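Local coordinates for excinuclease ABC, subunit A. (PDB 2VF7), which binds DNA, zinc and ATP as an ABC-type ATPase of the UvrA family and probably helps to recognise lesions for nucleotide excision repair, at residues 597-603 with 723-729; 630-634 with 671-676; 647-651 with 661-665. The protein carries 1 engineered substitution. One frame throughout, in Å; residues are numbered along the deposited sequence.

From the N terminus, the chain enters interaction 1 at 597-603, interaction 2 at 630-634 and interaction 3 at 647-651. It turns through the short hairpin and closes interaction 3 at 661-665, then interaction 2 at 671-676, and last interaction 1 at 723-729, so the three loops nest and none cross. Interaction 3 pairs the hairpin strands leading into one half of the Cys4 zinc site, interaction 2 joins the stretches flanking that site, and interaction 1 closes the outer loop by joining its start to the loop before helix 733-743, where Gln-726 reaches ADP. The levels also touch: Arg-671 of interaction 2 reaches interaction 1, as do Glu-647, Trp-649 and Tyr-661 of interaction 3.

Interaction 1. Residues 597-603 with 723-729; sequences TPRSNMA and RLGQPAT. With ADP (adenosine-5'-diphosphate), chain E.
Gln-726, whose backbone O touches CB of Asn-601 across the contact, sets OE1 of its flat amide over the centre of one face of the Arg-723 guanidinium, and the other end of that amide serves the nucleotide. This is the approach to the ABC signature motif, LSGGE, which in ABC ATPases closes over a nucleotide on the P-loop of the partner half; here the ADP is held by the P-loop round Lys-49 of the same chain. Gln-726 has CG anti to the backbone N (chi1 -169°) and stays extended beyond it, which carries the amide away from 597-603 to the ribose. Its NE2 donates to O2' of ADP at 3.1 Å, nearly straight at 175°, and weakly to Glu-730. Arg-723 to Gln-726 form a type I turn, and Leu-724 O within it accepts from Ala-603 N at 3.0 Å, in the first turn of the helix whose N-cap position is Asn-601. Pro-598 CB and Pro-727 CB make an apolar contact at 3.7 Å. Pro-598 CG lies 3.7 Å from Thr-729 OG1. Nearer the prolines, Ala-728 N gives Ser-600 O a weak bond, with Ser-600 CB and Ala-728 CB 3.8 Å apart. Thr-729 CG2 rests 3.8 Å from Thr-597 C. Between Met-602 and the turn, a water accepts from Met-602 N at 3.0 Å and donates to the carbonyl oxygens of Arg-723 and Gln-726.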
loop_
_atom_site.group_PDB
_atom_site.type_symbol
_atom_site.label_atom_id
_atom_site.label_comp_id
_atom_site.label_asym_id
_atom_site.label_seq_id
_atom_site.Cartn_x
_atom_site.Cartn_y
_atom_site.Cartn_z
ATOM N N THR A 597 -4.896 10.044 21.137
ATOM C CA THR A 597 -4.970 10.992 20.021
ATOM C C THR A 597 -4.237 12.256 20.433
ATOM O O THR A 597 -3.835 12.370 21.589
ATOM C CB THR A 597 -6.425 11.337 19.641
ATOM O OG1 THR A 597 -6.997 12.181 20.651
ATOM C CG2 THR A 597 -7.267 10.071 19.475
ATOM N N PRO A 598 -4.024 13.196 19.485
ATOM C CA PRO A 598 -3.363 14.477 19.807
ATOM C C PRO A 598 -4.171 15.536 20.597
ATOM O O PRO A 598 -3.648 16.641 20.817
ATOM C CB PRO A 598 -2.961 15.018 18.421
ATOM C CG PRO A 598 -3.222 13.888 17.422
ATOM C CD PRO A 598 -4.311 13.082 18.037
ATOM N N ARG A 599 -5.413 15.232 21.004
ATOM C CA ARG A 599 -6.156 16.098 21.944
ATOM C C ARG A 599 -5.355 16.273 23.214
ATOM O O ARG A 599 -5.302 17.363 23.782
ATOM C CB ARG A 599 -7.404 15.420 22.475
ATOM C CG ARG A 599 -8.538 15.306 21.598
ATOM C CD ARG A 599 -9.761 15.807 22.325
ATOM N NE ARG A 599 -9.936 17.206 21.978
ATOM C CZ ARG A 599 -10.436 17.626 20.824
ATOM N NH1 ARG A 599 -10.831 16.762 19.901
ATOM N NH2 ARG A 599 -10.550 18.916 20.612
ATOM N N SER A 600 -4.820 15.144 23.693
ATOM C CA SER A 600 -4.140 15.041 24.980
ATOM C C SER A 600 -2.775 15.700 24.967
ATOM O O SER A 600 -2.050 15.648 23.955
ATOM C CB SER A 600 -3.976 13.584 25.373
ATOM O OG SER A 600 -5.236 12.946 25.515
ATOM N N ASN A 601 -2.441 16.309 26.106
ATOM C CA ASN A 601 -1.129 16.884 26.340
ATOM C C ASN A 601 -0.861 17.073 27.852
ATOM O O ASN A 601 -1.765 16.893 28.674
ATOM C CB ASN A 601 -0.946 18.164 25.490
ATOM C CG ASN A 601 -2.076 19.187 25.667
ATOM O OD1 ASN A 601 -2.463 19.852 24.717
ATOM N ND2 ASN A 601 -2.590 19.321 26.875
ATOM N N MET A 602 0.381 17.379 28.230
ATOM C CA MET A 602 0.689 17.677 29.643
ATOM C C MET A 602 -0.256 18.729 30.198
ATOM O O MET A 602 -0.769 18.584 31.318
ATOM C CB MET A 602 2.097 18.243 29.801
ATOM C CG MET A 602 3.206 17.240 30.050
ATOM S SD MET A 602 4.785 18.028 29.626
ATOM C CE MET A 602 5.866 17.154 30.723
ATOM N N ALA A 603 -0.462 19.790 29.414
ATOM C CA ALA A 603 -1.174 20.990 29.873
ATOM C C ALA A 603 -2.527 20.667 30.474
ATOM O O ALA A 603 -2.981 21.272 31.442
ATOM C CB ALA A 603 -1.361 21.966 28.729
ATOM N N ARG A 723 6.997 20.284 25.657
ATOM C CA ARG A 723 6.146 21.445 25.436
ATOM C C ARG A 723 4.750 21.228 26.016
ATOM O O ARG A 723 4.163 20.154 25.881
ATOM C CB ARG A 723 6.039 21.776 23.937
ATOM C CG ARG A 723 7.334 22.271 23.307
ATOM C CD ARG A 723 7.145 22.694 21.846
ATOM N NE ARG A 723 6.909 21.546 20.970
ATOM C CZ ARG A 723 7.867 20.729 20.496
ATOM N NH1 ARG A 723 9.163 20.929 20.796
ATOM N NH2 ARG A 723 7.530 19.694 19.729
ATOM N N LEU A 724 4.221 22.258 26.666
ATOM C CA LEU A 724 2.926 22.194 27.349
ATOM C C LEU A 724 1.815 21.558 26.521
ATOM O O LEU A 724 1.072 20.726 27.020
ATOM C CB LEU A 724 2.517 23.607 27.790
ATOM C CG LEU A 724 2.909 23.935 29.221
ATOM C CD1 LEU A 724 4.335 23.522 29.469
ATOM C CD2 LEU A 724 2.682 25.410 29.491
ATOM N N GLY A 725 1.728 21.946 25.255
ATOM C CA GLY A 725 0.723 21.448 24.316
ATOM C C GLY A 725 1.184 20.288 23.434
ATOM O O GLY A 725 0.441 19.838 22.563
ATOM N N GLN A 726 2.399 19.788 23.655
ATOM C CA GLN A 726 2.965 18.739 22.785
ATOM C C GLN A 726 2.011 17.558 22.796
ATOM O O GLN A 726 1.691 17.062 23.871
ATOM C CB GLN A 726 4.371 18.337 23.243
ATOM C CG GLN A 726 5.086 17.462 22.233
ATOM C CD GLN A 726 6.526 17.135 22.576
ATOM O OE1 GLN A 726 7.160 17.767 23.436
ATOM N NE2 GLN A 726 7.070 16.156 21.867
ATOM N N PRO A 727 1.516 17.125 21.607
ATOM C CA PRO A 727 0.504 16.070 21.562
ATOM C C PRO A 727 1.047 14.771 22.138
ATOM O O PRO A 727 2.235 14.514 22.019
ATOM C CB PRO A 727 0.261 15.873 20.063
ATOM C CG PRO A 727 0.734 17.089 19.431
ATOM C CD PRO A 727 1.889 17.554 20.252
ATOM N N ALA A 728 0.166 13.959 22.717
ATOM C CA ALA A 728 0.521 12.705 23.380
ATOM C C ALA A 728 1.006 11.627 22.417
ATOM O O ALA A 728 1.706 10.690 22.801
ATOM C CB ALA A 728 -0.693 12.196 24.150
ATOM N N THR A 729 0.610 11.742 21.159
ATOM C CA THR A 729 1.003 10.750 20.173
ATOM C C THR A 729 2.504 10.843 19.828
ATOM O O THR A 729 3.062 9.910 19.239
ATOM C CB THR A 729 0.096 10.832 18.914
ATOM O OG1 THR A 729 -0.086 12.205 18.548
ATOM C CG2 THR A 729 -1.274 10.209 19.212
HETATM P PB ADP E . 15.822 10.393 22.797
HETATM O O1B ADP E . 17.230 10.342 23.316
HETATM O O2B ADP E . 14.786 10.517 23.876
HETATM O O3B ADP E . 15.524 9.264 21.828
HETATM P PA ADP E . 14.317 12.182 21.263
HETATM O O1A ADP E . 13.182 11.318 21.819
HETATM O O2A ADP E . 14.511 12.254 19.785
HETATM O O3A ADP E . 15.706 11.768 21.950
HETATM O "O5'" ADP E . 14.006 13.688 21.736
HETATM C "C5'" ADP E . 14.537 14.866 21.122
HETATM C "C4'" ADP E . 13.386 15.816 20.836
HETATM O "O4'" ADP E . 12.583 15.250 19.793
HETATM C "C3'" ADP E . 12.438 16.065 22.009
HETATM O "O3'" ADP E . 12.037 17.457 22.061
HETATM C "C2'" ADP E . 11.264 15.156 21.676
HETATM O "O2'" ADP E . 10.044 15.541 22.302
HETATM C "C1'" ADP E . 11.206 15.247 20.156
HETATM N N9 ADP E . 10.562 14.084 19.516
HETATM C C8 ADP E . 11.004 12.810 19.584
HETATM N N7 ADP E . 10.212 11.952 18.914
HETATM C C5 ADP E . 9.229 12.707 18.386
HETATM C C6 ADP E . 8.070 12.437 17.519
HETATM N N6 ADP E . 7.794 11.167 17.121
HETATM N N1 ADP E . 7.298 13.482 17.173
HETATM C C2 ADP E . 7.557 14.751 17.566
HETATM N N3 ADP E . 8.601 15.070 18.341
HETATM C C4 ADP E . 9.463 14.105 18.771
HETATM O O HOH W 1 2.637 17.420 26.194
#

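Interaction 2. Residues 630-634 with 671-676; sequences GRFSF and RYNAET
Two stretches flanking the Cys4 zinc site of the ATPase insertion come together here, joined at one end by Arg-631, which grips an Asx motif, and at the other by a cation-pi pair. In the motif, Asn-673 OD1 accepts from Thr-676 N at 3.0 Å, with the donor lying close to the C=O axis (173°). Arg-631 leaves its backbone with CG anti to N (chi1 -176°) and bends at chi2, bringing the guanidinium edge onto this turn: NE donates to Thr-676 OG1 at 3.0 Å, almost in the guanidinium plane, and NH2 weakly to Asn-673 OD1. Glu-675 adds a long salt bridge, its OE2 3.9 Å from Arg-631 NH2 but well out of the guanidinium plane, while Tyr-627 bonds the same oxygen. In the middle, Tyr-672 OH donates to Phe-632 O at 2.8 Å from above the carbonyl plane. The same hydroxyl lies at the edge of the Phe-634 ring, 3.3 Å from CD2. Over a face of that ring runs Arg-671, with CD 4.1 Å and CZ 4.6 Å from the centroid and the two planes 39° apart. Its charged end is held further by the carbonyls of Pro-598, Gly-646 and Gly-725, which would fix the guanidinium's rotation. Tyr-672 also packs on helices 609-617 and 686-690, consistent with a place at the root of the Cys4 zinc module that UvrA proteins carry inserted in an ABC ATPase.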
loop_
_atom_site.group_PDB
_atom_site.type_symbol
_atom_site.label_atom_id
_atom_site.label_comp_id
_atom_site.label_asym_id
_atom_site.label_seq_id
_atom_site.Cartn_x
_atom_site.Cartn_y
_atom_site.Cartn_z
ATOM N N GLY A 630 -13.834 29.521 28.288
ATOM C CA GLY A 630 -14.239 28.537 27.284
ATOM C C GLY A 630 -13.734 28.805 25.873
ATOM O O GLY A 630 -13.388 27.877 25.163
ATOM N N ARG A 631 -13.673 30.062 25.462
ATOM C CA ARG A 631 -13.040 30.446 24.202
ATOM C C ARG A 631 -11.623 29.849 24.036
ATOM O O ARG A 631 -11.135 29.708 22.931
ATOM C CB ARG A 631 -12.977 31.979 24.128
ATOM C CG ARG A 631 -12.440 32.579 22.839
ATOM C CD ARG A 631 -13.490 32.495 21.735
ATOM N NE ARG A 631 -12.918 32.741 20.412
ATOM C CZ ARG A 631 -13.608 33.143 19.363
ATOM N NH1 ARG A 631 -14.917 33.358 19.455
ATOM N NH2 ARG A 631 -12.980 33.351 18.220
ATOM N N PHE A 632 -10.958 29.520 25.144
ATOM C CA PHE A 632 -9.540 29.185 25.098
ATOM C C PHE A 632 -9.332 27.693 25.314
ATOM O O PHE A 632 -8.205 27.222 25.452
ATOM C CB PHE A 632 -8.725 30.072 26.062
ATOM C CG PHE A 632 -8.888 31.559 25.808
ATOM C CD1 PHE A 632 -8.114 32.209 24.850
ATOM C CD2 PHE A 632 -9.826 32.301 26.513
ATOM C CE1 PHE A 632 -8.281 33.587 24.588
ATOM C CE2 PHE A 632 -10.005 33.686 26.258
ATOM C CZ PHE A 632 -9.218 34.329 25.305
ATOM N N SER A 633 -10.438 26.954 25.328
ATOM C CA SER A 633 -10.403 25.511 25.321
ATOM C C SER A 633 -10.301 25.018 23.876
ATOM O O SER A 633 -10.914 25.589 22.971
ATOM C CB SER A 633 -11.678 24.956 25.969
ATOM O OG SER A 633 -11.536 23.581 26.306
ATOM N N PHE A 634 -9.519 23.974 23.642
ATOM C CA PHE A 634 -9.571 23.300 22.342
ATOM C C PHE A 634 -10.426 22.042 22.454
ATOM O O PHE A 634 -10.420 21.224 21.550
ATOM C CB PHE A 634 -8.167 22.967 21.820
ATOM C CG PHE A 634 -7.312 22.232 22.806
ATOM C CD1 PHE A 634 -7.408 20.847 22.938
ATOM C CD2 PHE A 634 -6.423 22.920 23.621
ATOM C CE1 PHE A 634 -6.654 20.181 23.867
ATOM C CE2 PHE A 634 -5.665 22.256 24.551
ATOM C CZ PHE A 634 -5.766 20.899 24.674
ATOM N N ARG A 671 -4.026 25.034 16.898
ATOM C CA ARG A 671 -5.266 24.468 17.498
ATOM C C ARG A 671 -6.434 25.465 17.635
ATOM O O ARG A 671 -7.524 25.078 18.091
ATOM C CB ARG A 671 -5.024 23.875 18.875
ATOM C CG ARG A 671 -4.218 22.627 18.999
ATOM C CD ARG A 671 -4.174 22.211 20.498
ATOM N NE ARG A 671 -3.083 21.286 20.814
ATOM C CZ ARG A 671 -3.221 19.974 21.042
ATOM N NH1 ARG A 671 -4.414 19.398 20.995
ATOM N NH2 ARG A 671 -2.157 19.229 21.338
ATOM N N TYR A 672 -6.214 26.727 17.256
ATOM C CA TYR A 672 -7.204 27.788 17.465
ATOM C C TYR A 672 -7.439 28.581 16.206
ATOM O O TYR A 672 -6.565 28.621 15.335
ATOM C CB TYR A 672 -6.750 28.740 18.585
ATOM C CG TYR A 672 -6.641 28.082 19.946
ATOM C CD1 TYR A 672 -7.734 28.035 20.808
ATOM C CD2 TYR A 672 -5.425 27.472 20.366
ATOM C CE1 TYR A 672 -7.629 27.417 22.065
ATOM C CE2 TYR A 672 -5.310 26.851 21.625
ATOM C CZ TYR A 672 -6.422 26.830 22.460
ATOM O OH TYR A 672 -6.327 26.240 23.695
ATOM N N ASN A 673 -8.614 29.210 16.096
ATOM C CA ASN A 673 -8.861 30.132 14.984
ATOM C C ASN A 673 -8.025 31.399 15.158
ATOM O O ASN A 673 -7.387 31.568 16.193
ATOM C CB ASN A 673 -10.365 30.390 14.712
ATOM C CG ASN A 673 -11.077 31.077 15.861
ATOM O OD1 ASN A 673 -10.505 31.902 16.566
ATOM N ND2 ASN A 673 -12.345 30.754 16.038
ATOM N N ALA A 674 -7.989 32.249 14.134
ATOM C CA ALA A 674 -7.106 33.412 14.094
ATOM C C ALA A 674 -7.538 34.489 15.068
ATOM O O ALA A 674 -6.718 35.231 15.588
ATOM C CB ALA A 674 -7.062 33.988 12.683
ATOM N N GLU A 675 -8.840 34.588 15.285
ATOM C CA GLU A 675 -9.415 35.625 16.128
ATOM C C GLU A 675 -9.106 35.373 17.604
ATOM O O GLU A 675 -8.935 36.311 18.377
ATOM C CB GLU A 675 -10.918 35.690 15.881
ATOM C CG GLU A 675 -11.668 36.587 16.814
ATOM C CD GLU A 675 -13.136 36.580 16.530
ATOM O OE1 GLU A 675 -13.510 36.139 15.416
ATOM O OE2 GLU A 675 -13.912 37.029 17.408
ATOM N N THR A 676 -9.005 34.099 17.978
ATOM C CA THR A 676 -8.631 33.712 19.341
ATOM C C THR A 676 -7.154 34.031 19.635
ATOM O O THR A 676 -6.796 34.297 20.777
ATOM C CB THR A 676 -8.938 32.218 19.581
ATOM O OG1 THR A 676 -10.277 31.933 19.156
ATOM C CG2 THR A 676 -8.794 31.860 21.023
#

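Interaction 3. Residues 647-651 with 661-665; sequences EGWVM and YAPCP. With ZN (zinc ion), chain G.
Cys-664 binds the zinc ion through SG at 2.4 Å and, across the hairpin, gives its backbone N to Gly-648 O at 3.0 Å. That bond is nearly straight (171°), though the donor stands above the carbonyl plane. With SG anti to the backbone N (chi1 176°), the thiolate points to the metal, whose shell Cys-641, Cys-644 and Cys-667 complete; with Cys-664 they make two CxxC pairs. Behind the ligand lies an antiparallel hairpin. Ala-662 N donates to Val-650 O at 2.9 Å in its hydrogen-bonded pair; the return bond from Val-650 N to Ala-662 O is present, but the oxygen is less surely placed. Trp-649 and Pro-663 form a non-hydrogen-bonded pair, and CA of Pro-663 sits over the five-membered ring of Trp-649, 3.8 Å from its centroid, in a CH-pi contact. Were the indole of Trp-649 cut back to an alanine, Pro-663 CA would probably lose the face it rests on, and a gap would be likely to open toward Pro-727, on which the indole also packs. At the next non-hydrogen-bonded pair, Met-651 bends at chi2 and chi3, which lays SD over one face of Tyr-661, 4.5 Å from the ring centroid, a Met-aromatic contact. Val-650 points to the sheet face it shares with Ala-662, its CG1 4.2 Å from Pro-665 CD. Beyond the strands, Glu-647 forms a salt bridge with Arg-599, and Tyr-661 packs on Pro-598 and Thr-729; the two-stranded sheet 649-652/660-663 thus lies against the loops leading to helices 602-605 and 733-743.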
loop_
_atom_site.group_PDB
_atom_site.type_symbol
_atom_site.label_atom_id
_atom_site.label_comp_id
_atom_site.label_asym_id
_atom_site.label_seq_id
_atom_site.Cartn_x
_atom_site.Cartn_y
_atom_site.Cartn_z
ATOM N N GLU A 647 -7.333 19.681 17.699
ATOM C CA GLU A 647 -6.247 18.706 17.887
ATOM C C GLU A 647 -4.914 19.166 17.300
ATOM O O GLU A 647 -3.862 18.656 17.671
ATOM C CB GLU A 647 -6.624 17.341 17.311
ATOM C CG GLU A 647 -7.901 16.796 17.901
ATOM C CD GLU A 647 -8.106 15.318 17.677
ATOM O OE1 GLU A 647 -7.333 14.700 16.902
ATOM O OE2 GLU A 647 -9.049 14.772 18.295
ATOM N N GLY A 648 -4.966 20.132 16.390
ATOM C CA GLY A 648 -3.773 20.745 15.807
ATOM C C GLY A 648 -3.174 19.914 14.700
ATOM O O GLY A 648 -2.386 20.410 13.901
ATOM N N TRP A 649 -3.575 18.643 14.680
ATOM C CA TRP A 649 -3.030 17.614 13.807
ATOM C C TRP A 649 -4.122 16.796 13.133
ATOM O O TRP A 649 -5.211 16.631 13.677
ATOM C CB TRP A 649 -2.088 16.705 14.591
ATOM C CG TRP A 649 -0.659 17.112 14.433
ATOM C CD1 TRP A 649 0.200 16.741 13.426
ATOM C CD2 TRP A 649 0.079 17.987 15.277
ATOM N NE1 TRP A 649 1.436 17.320 13.607
ATOM C CE2 TRP A 649 1.385 18.098 14.732
ATOM C CE3 TRP A 649 -0.234 18.694 16.433
ATOM C CZ2 TRP A 649 2.366 18.873 15.308
ATOM C CZ3 TRP A 649 0.744 19.447 17.019
ATOM C CH2 TRP A 649 2.034 19.541 16.456
ATOM N N VAL A 650 -3.822 16.300 11.939
ATOM C CA VAL A 650 -4.793 15.559 11.140
ATOM C C VAL A 650 -4.240 14.202 10.682
ATOM O O VAL A 650 -3.071 14.091 10.294
ATOM C CB VAL A 650 -5.309 16.410 9.942
ATOM C CG1 VAL A 650 -4.321 16.393 8.749
ATOM C CG2 VAL A 650 -6.695 15.944 9.513
ATOM N N MET A 651 -5.088 13.179 10.745
ATOM C CA MET A 651 -4.695 11.822 10.363
ATOM C C MET A 651 -4.566 11.657 8.845
ATOM O O MET A 651 -5.471 12.008 8.080
ATOM C CB MET A 651 -5.677 10.782 10.921
ATOM C CG MET A 651 -5.305 9.339 10.582
ATOM S SD MET A 651 -4.652 8.384 11.961
ATOM C CE MET A 651 -6.133 7.471 12.395
ATOM N N TYR A 661 0.301 11.163 11.731
ATOM C CA TYR A 661 -0.294 12.507 11.874
ATOM C C TYR A 661 0.492 13.628 11.179
ATOM O O TYR A 661 1.705 13.700 11.288
ATOM C CB TYR A 661 -0.522 12.862 13.356
ATOM C CG TYR A 661 -1.687 12.136 14.010
ATOM C CD1 TYR A 661 -1.487 10.948 14.722
ATOM C CD2 TYR A 661 -2.987 12.633 13.908
ATOM C CE1 TYR A 661 -2.561 10.275 15.329
ATOM C CE2 TYR A 661 -4.070 11.976 14.503
ATOM C CZ TYR A 661 -3.852 10.800 15.224
ATOM O OH TYR A 661 -4.926 10.140 15.808
ATOM N N ALA A 662 -0.224 14.485 10.457
ATOM C CA ALA A 662 0.350 15.661 9.804
ATOM C C ALA A 662 -0.242 16.922 10.439
ATOM O O ALA A 662 -1.320 16.854 11.027
ATOM C CB ALA A 662 0.047 15.627 8.322
ATOM N N PRO A 663 0.460 18.075 10.351
ATOM C CA PRO A 663 -0.139 19.276 10.974
ATOM C C PRO A 663 -1.396 19.713 10.221
ATOM O O PRO A 663 -1.475 19.542 9.012
ATOM C CB PRO A 663 0.965 20.336 10.862
ATOM C CG PRO A 663 2.221 19.577 10.483
ATOM C CD PRO A 663 1.763 18.374 9.723
ATOM N N CYS A 664 -2.382 20.234 10.939
ATOM C CA CYS A 664 -3.613 20.710 10.329
ATOM C C CYS A 664 -3.330 21.758 9.238
ATOM O O CYS A 664 -2.575 22.693 9.464
ATOM C CB CYS A 664 -4.519 21.286 11.409
ATOM S SG CYS A 664 -6.024 22.017 10.799
ATOM N N PRO A 665 -3.915 21.584 8.032
ATOM C CA PRO A 665 -3.700 22.527 6.931
ATOM C C PRO A 665 -4.233 23.946 7.177
ATOM O O PRO A 665 -3.873 24.864 6.455
ATOM C CB PRO A 665 -4.448 21.874 5.772
ATOM C CG PRO A 665 -5.438 20.978 6.414
ATOM C CD PRO A 665 -4.774 20.459 7.621
HETATM ZN ZN ZN G . -6.561 23.159 12.864
#